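Local coordinates for glutamate receptor 1 (Adineta vaga, PDB 4IO2), which binds L-glutamate in this extracellular ligand-binding domain of what is probably a ligand-gated ion channel, at residues A[40-45]-A[56-61]; A[186-191]-A[195-200]. All blocks are in the same frame, centred on the assembly; numbering follows the deposited sequence.

Both contacts pack a helix against a strand, but they share no element: contact 1 lies in the lobe built on the parallel sheet of strands 9-14, 55-60 and 81-82, contact 2 in the other lobe, with the antiparallel sheet around strand 103-112. Their centres are 26 Å apart. Each is partly buried, with Ile45 buried in the first and Thr188 and Leu195 in the second. Contact 1 is purely aliphatic, and its polar side chains take no part. Contact 2 puts a threonine against main-chain atoms and two leucines, and adds a water between carbonyls. Neither includes a residue of the glutamate pocket, although each comes within about 10 Å of pocket side chains.

Contact 1. Residues A[40-45]-A[56-61]; sequences YVLDLI and ADVQLA
Leu42 and Ile45 of helix 40-52 lie over Ala56 and Val58 of strand 55-60 in one lobe of a two-lobed ligand-binding domain with the periplasmic-binding-protein fold. Strands 9-14 and 55-60 are parallel neighbours joined by a crossover whose connection holds strands 22-25 and 35-38 before helix 40-52. The short axes run nearly antiparallel, at 165°, as expected when a helix leads back to the start of the next strand.

The polar side chains take no part in this contact. On the helix, Asp43 OD2 forms a salt bridge with Lys240 NZ and a hydrogen bond with Trp241 NE1, both of helix 233-242. On the strand, Asp57 and Gln59 occupy the positions alternating with Ala56 and Val58.

Apolar contacts carry the whole interface. Ile45 serves two partners with its two branches. Its CG2, set opposite the backbone N by chi1 of -72°, rests 4.1 Å from Ala56 CB, while CD1 at the end of the longer branch meets Val58 CG2 at 4.0 Å, tip to tip. A branched residue suits this spot because it can span alternate strand residues. Alanine is small enough to let the helix come close, the CA atoms of Ile45 and Ala56 being 7.7 Å apart. Leu37 of strand 35-38 also touches Leu42 and Val58, and Ile12 packs on Ile45. Both methyls of the valine are engaged, for one turn back along the helix from Ile45, Leu42 CD1 reaches Val58 CG1 at 4.2 Å.

Contact 2. Residues A[186-191]-A[195-200]; sequences YVTNNI and LTLVGE
Thr188 and Leu195 mark the closest approach of helix 186-190 and strand 195-198, which run at 134° to each other; Thr188 CA lies 5.8 Å from Leu195 CA, with a short connection joining the two segments. The strand pairs with 103-112 in the antiparallel sheet of one lobe of this periplasmic-binding-protein-like domain.

Thr188 does nearly all the touching on the helix side. Its CB packs 3.7 Å from Leu195 O, and its methyl CG2 lies 4.1 Å from Leu195 CB. Thr188 and Leu197 cross obliquely, with CG2 4.1 Å from Leu197 CD2. The hydroxyl, placed between backbone N and carbonyl carbon by chi1 of 58°, brings OG1 to 4.0 Å from Leu197 CG, yet finds its polar partner in Ala184 O one turn earlier. A small beta-branched residue suits so close an approach. With a valine here, Ala184 O would probably lose its hydroxyl donor and be left beside a methyl. Leu195 also reaches Tyr166, Leu169 and Leu170 of helix 162-170, so its branched end packs into that helix.

A water lies within hydrogen-bonding distance of both backbones, 2.7 Å from Thr188 O and 2.6 Å from Leu195 O. Asn190 ND2 donates to a lone pair of Tyr186 O at 2.9 Å and also bonds Thr244 O, while its OD1 takes Ala246 N.

With no direct hydrogen bond across the interface, helix and strand are joined by van der Waals packing and perhaps a water bridge: CB and CG2 of the threonine meet Leu195, and OG1 passes Leu197 while bonded to Ala184 O.

Contact 1. Residues A[40-45]-A[56-61]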
loop_
_atom_site.group_PDB
_atom_site.type_symbol
_atom_site.label_atom_id
_atom_site.label_comp_id
_atom_site.label_asym_id
_atom_site.label_seq_id
_atom_site.Cartn_x
_atom_site.Cartn_y
_atom_site.Cartn_z
ATOM N N TYR A 40 18.076 -1.871 6.440
ATOM C CA TYR A 40 17.228 -1.629 5.286
ATOM C C TYR A 40 17.168 -0.135 4.926
ATOM O O TYR A 40 17.262 0.208 3.751
ATOM C CB TYR A 40 15.822 -2.176 5.612
ATOM C CG TYR A 40 14.721 -1.925 4.606
ATOM C CD1 TYR A 40 14.196 -0.657 4.406
ATOM C CD2 TYR A 40 14.201 -2.955 3.860
ATOM C CE1 TYR A 40 13.160 -0.452 3.541
ATOM C CE2 TYR A 40 13.186 -2.747 2.956
ATOM C CZ TYR A 40 12.667 -1.471 2.805
ATOM O OH TYR A 40 11.641 -1.241 1.910
ATOM N N VAL A 41 16.969 0.724 5.919
ATOM C CA VAL A 41 16.817 2.152 5.643
ATOM C C VAL A 41 18.077 2.731 5.043
ATOM O O VAL A 41 18.017 3.553 4.114
ATOM C CB VAL A 41 16.427 2.914 6.936
ATOM C CG1 VAL A 41 16.610 4.414 6.845
ATOM C CG2 VAL A 41 15.007 2.518 7.315
ATOM N N LEU A 42 19.220 2.383 5.596
ATOM C CA LEU A 42 20.495 2.930 5.104
ATOM C C LEU A 42 20.749 2.448 3.676
ATOM O O LEU A 42 21.206 3.214 2.816
ATOM C CB LEU A 42 21.633 2.523 6.032
ATOM C CG LEU A 42 21.723 3.278 7.376
ATOM C CD1 LEU A 42 21.994 4.781 7.189
ATOM C CD2 LEU A 42 20.482 3.088 8.277
ATOM N N ASP A 43 20.411 1.186 3.389
ATOM C CA ASP A 43 20.576 0.697 2.031
ATOM C C ASP A 43 19.597 1.404 1.070
ATOM O O ASP A 43 19.934 1.721 -0.088
ATOM C CB ASP A 43 20.357 -0.831 1.926
ATOM C CG ASP A 43 21.438 -1.646 2.564
ATOM O OD1 ASP A 43 22.477 -1.113 3.017
ATOM O OD2 ASP A 43 21.273 -2.900 2.517
ATOM N N LEU A 44 18.372 1.621 1.524
ATOM C CA LEU A 44 17.380 2.323 0.709
ATOM C C LEU A 44 17.868 3.756 0.376
ATOM O O LEU A 44 17.740 4.209 -0.767
ATOM C CB LEU A 44 16.022 2.354 1.440
ATOM C CG LEU A 44 14.935 3.157 0.740
ATOM C CD1 LEU A 44 14.663 2.665 -0.690
ATOM C CD2 LEU A 44 13.690 3.166 1.575
ATOM N N ILE A 45 18.415 4.476 1.365
ATOM C CA ILE A 45 18.936 5.810 1.121
ATOM C C ILE A 45 20.007 5.755 0.018
ATOM O O ILE A 45 20.041 6.607 -0.846
ATOM C CB ILE A 45 19.516 6.407 2.424
ATOM C CG1 ILE A 45 18.369 6.768 3.375
ATOM C CG2 ILE A 45 20.378 7.622 2.157
ATOM C CD1 ILE A 45 18.803 6.983 4.851
ATOM N N ALA A 56 23.201 13.091 0.835
ATOM C CA ALA A 56 22.542 12.578 2.030
ATOM C C ALA A 56 23.237 13.033 3.302
ATOM O O ALA A 56 24.413 12.762 3.520
ATOM C CB ALA A 56 22.484 11.079 1.992
ATOM N N ASP A 57 22.491 13.741 4.128
ATOM C CA ASP A 57 22.923 14.082 5.478
ATOM C C ASP A 57 22.034 13.335 6.483
ATOM O O ASP A 57 20.966 13.808 6.873
ATOM C CB ASP A 57 22.857 15.603 5.667
ATOM C CG ASP A 57 23.162 16.048 7.091
ATOM O OD1 ASP A 57 23.739 15.251 7.854
ATOM O OD2 ASP A 57 22.857 17.223 7.428
ATOM N N VAL A 58 22.465 12.140 6.842
ATOM C CA VAL A 58 21.645 11.203 7.614
ATOM C C VAL A 58 21.796 11.525 9.102
ATOM O O VAL A 58 22.908 11.593 9.609
ATOM C CB VAL A 58 22.041 9.764 7.337
ATOM C CG1 VAL A 58 21.249 8.818 8.230
ATOM C CG2 VAL A 58 21.850 9.422 5.877
ATOM N N GLN A 59 20.680 11.774 9.770
ATOM C CA GLN A 59 20.658 12.190 11.159
ATOM C C GLN A 59 19.782 11.250 11.974
ATOM O O GLN A 59 18.578 11.169 11.761
ATOM C CB GLN A 59 20.134 13.617 11.260
ATOM C CG GLN A 59 21.015 14.653 10.588
ATOM C CD GLN A 59 22.272 14.954 11.389
ATOM O OE1 GLN A 59 22.270 14.878 12.609
ATOM N NE2 GLN A 59 23.346 15.294 10.698
ATOM N N LEU A 60 20.395 10.535 12.909
ATOM C CA LEU A 60 19.657 9.660 13.821
ATOM C C LEU A 60 18.904 10.491 14.860
ATOM O O LEU A 60 19.494 11.363 15.547
ATOM C CB LEU A 60 20.634 8.727 14.511
ATOM C CG LEU A 60 20.100 7.735 15.558
ATOM C CD1 LEU A 60 19.159 6.737 14.891
ATOM C CD2 LEU A 60 21.275 7.043 16.258
ATOM N N ALA A 61 17.607 10.219 14.989
ATOM C CA ALA A 61 16.808 10.896 16.008
ATOM C C ALA A 61 17.362 10.529 17.381
ATOM O O ALA A 61 17.826 9.402 17.604
ATOM C CB ALA A 61 15.360 10.515 15.897
#

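Contact 2. Residues A[186-191]-A[195-200]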
loop_
_atom_site.group_PDB
_atom_site.type_symbol
_atom_site.label_atom_id
_atom_site.label_comp_id
_atom_site.label_asym_id
_atom_site.label_seq_id
_atom_site.Cartn_x
_atom_site.Cartn_y
_atom_site.Cartn_z
ATOM N N TYR A 186 10.798 -10.219 13.066
ATOM C CA TYR A 186 12.242 -10.223 13.175
ATOM C C TYR A 186 12.683 -10.455 14.620
ATOM O O TYR A 186 13.562 -11.287 14.887
ATOM C CB TYR A 186 12.828 -8.918 12.630
ATOM C CG TYR A 186 14.330 -8.877 12.726
ATOM C CD1 TYR A 186 15.134 -9.474 11.760
ATOM C CD2 TYR A 186 14.947 -8.244 13.780
ATOM C CE1 TYR A 186 16.527 -9.462 11.885
ATOM C CE2 TYR A 186 16.315 -8.242 13.921
ATOM C CZ TYR A 186 17.099 -8.835 12.986
ATOM O OH TYR A 186 18.483 -8.783 13.156
ATOM N N VAL A 187 12.144 -9.676 15.541
ATOM C CA VAL A 187 12.594 -9.706 16.919
ATOM C C VAL A 187 12.250 -11.032 17.586
ATOM O O VAL A 187 13.065 -11.615 18.304
ATOM C CB VAL A 187 12.025 -8.495 17.664
ATOM C CG1 VAL A 187 12.149 -8.675 19.145
ATOM C CG2 VAL A 187 12.738 -7.202 17.145
ATOM N N THR A 188 11.048 -11.519 17.338
ATOM C CA THR A 188 10.653 -12.796 17.957
ATOM C C THR A 188 11.335 -13.999 17.294
ATOM O O THR A 188 11.442 -15.056 17.919
ATOM C CB THR A 188 9.101 -13.004 17.973
ATOM O OG1 THR A 188 8.556 -12.962 16.644
ATOM C CG2 THR A 188 8.432 -11.933 18.854
ATOM N N ASN A 189 11.805 -13.848 16.052
ATOM C CA ASN A 189 12.528 -14.950 15.390
ATOM C C ASN A 189 14.038 -14.889 15.568
ATOM O O ASN A 189 14.731 -15.863 15.291
ATOM C CB ASN A 189 12.202 -15.028 13.904
ATOM C CG ASN A 189 10.795 -15.483 13.631
ATOM O OD1 ASN A 189 10.168 -16.113 14.476
ATOM N ND2 ASN A 189 10.283 -15.157 12.452
ATOM N N ASN A 190 14.563 -13.805 16.119
ATOM C CA ASN A 190 16.020 -13.659 16.197
ATOM C C ASN A 190 16.599 -13.189 17.507
ATOM O O ASN A 190 17.780 -13.389 17.739
ATOM C CB ASN A 190 16.464 -12.664 15.117
ATOM C CG ASN A 190 16.291 -13.211 13.728
ATOM O OD1 ASN A 190 17.094 -14.038 13.283
ATOM N ND2 ASN A 190 15.226 -12.790 13.035
ATOM N N ILE A 191 15.807 -12.536 18.354
ATOM C CA ILE A 191 16.362 -11.892 19.555
ATOM C C ILE A 191 15.671 -12.338 20.816
ATOM O O ILE A 191 16.348 -12.735 21.753
ATOM C CB ILE A 191 16.351 -10.360 19.446
ATOM C CG1 ILE A 191 17.223 -9.965 18.238
ATOM C CG2 ILE A 191 16.835 -9.712 20.745
ATOM C CD1 ILE A 191 16.982 -8.592 17.813
ATOM N N LEU A 195 9.327 -14.747 23.356
ATOM C CA LEU A 195 8.159 -13.927 23.039
ATOM C C LEU A 195 7.608 -14.469 21.728
ATOM O O LEU A 195 8.346 -15.095 20.980
ATOM C CB LEU A 195 8.539 -12.431 22.881
ATOM C CG LEU A 195 9.045 -11.761 24.149
ATOM C CD1 LEU A 195 9.328 -10.289 23.919
ATOM C CD2 LEU A 195 8.085 -11.889 25.326
ATOM N N THR A 196 6.340 -14.197 21.436
ATOM C CA THR A 196 5.680 -14.709 20.234
ATOM C C THR A 196 4.519 -13.798 19.798
ATOM O O THR A 196 4.162 -12.849 20.506
ATOM C CB THR A 196 5.191 -16.166 20.441
ATOM O OG1 THR A 196 4.919 -16.769 19.162
ATOM C CG2 THR A 196 3.961 -16.229 21.356
ATOM N N LEU A 197 3.945 -14.100 18.632
ATOM C CA LEU A 197 2.837 -13.346 18.069
ATOM C C LEU A 197 1.610 -14.218 18.053
ATOM O O LEU A 197 1.728 -15.444 17.956
ATOM C CB LEU A 197 3.183 -12.915 16.632
ATOM C CG LEU A 197 4.576 -12.265 16.480
ATOM C CD1 LEU A 197 4.848 -11.896 15.049
ATOM C CD2 LEU A 197 4.672 -11.039 17.358
ATOM N N VAL A 198 0.434 -13.608 18.132
ATOM C CA VAL A 198 -0.831 -14.345 18.117
ATOM C C VAL A 198 -1.930 -13.550 17.418
ATOM O O VAL A 198 -1.916 -12.319 17.419
ATOM C CB VAL A 198 -1.285 -14.737 19.573
ATOM C CG1 VAL A 198 -1.768 -13.507 20.369
ATOM C CG2 VAL A 198 -2.357 -15.871 19.569
ATOM N N GLY A 199 -2.891 -14.265 16.839
ATOM C CA GLY A 199 -4.066 -13.632 16.282
ATOM C C GLY A 199 -3.890 -13.227 14.830
ATOM O O GLY A 199 -2.807 -13.292 14.253
ATOM N N GLU A 200 -4.983 -12.766 14.231
ATOM C CA GLU A 200 -4.914 -12.235 12.881
ATOM C C GLU A 200 -4.217 -10.893 12.885
ATOM O O GLU A 200 -4.206 -10.160 13.867
ATOM C CB GLU A 200 -6.318 -12.067 12.317
ATOM C CG GLU A 200 -7.118 -13.359 12.232
ATOM C CD GLU A 200 -8.548 -13.101 11.834
ATOM O OE1 GLU A 200 -8.807 -12.011 11.266
ATOM O OE2 GLU A 200 -9.409 -13.977 12.099
HETATM O O HOH W 1 9.697 -16.617 19.297
#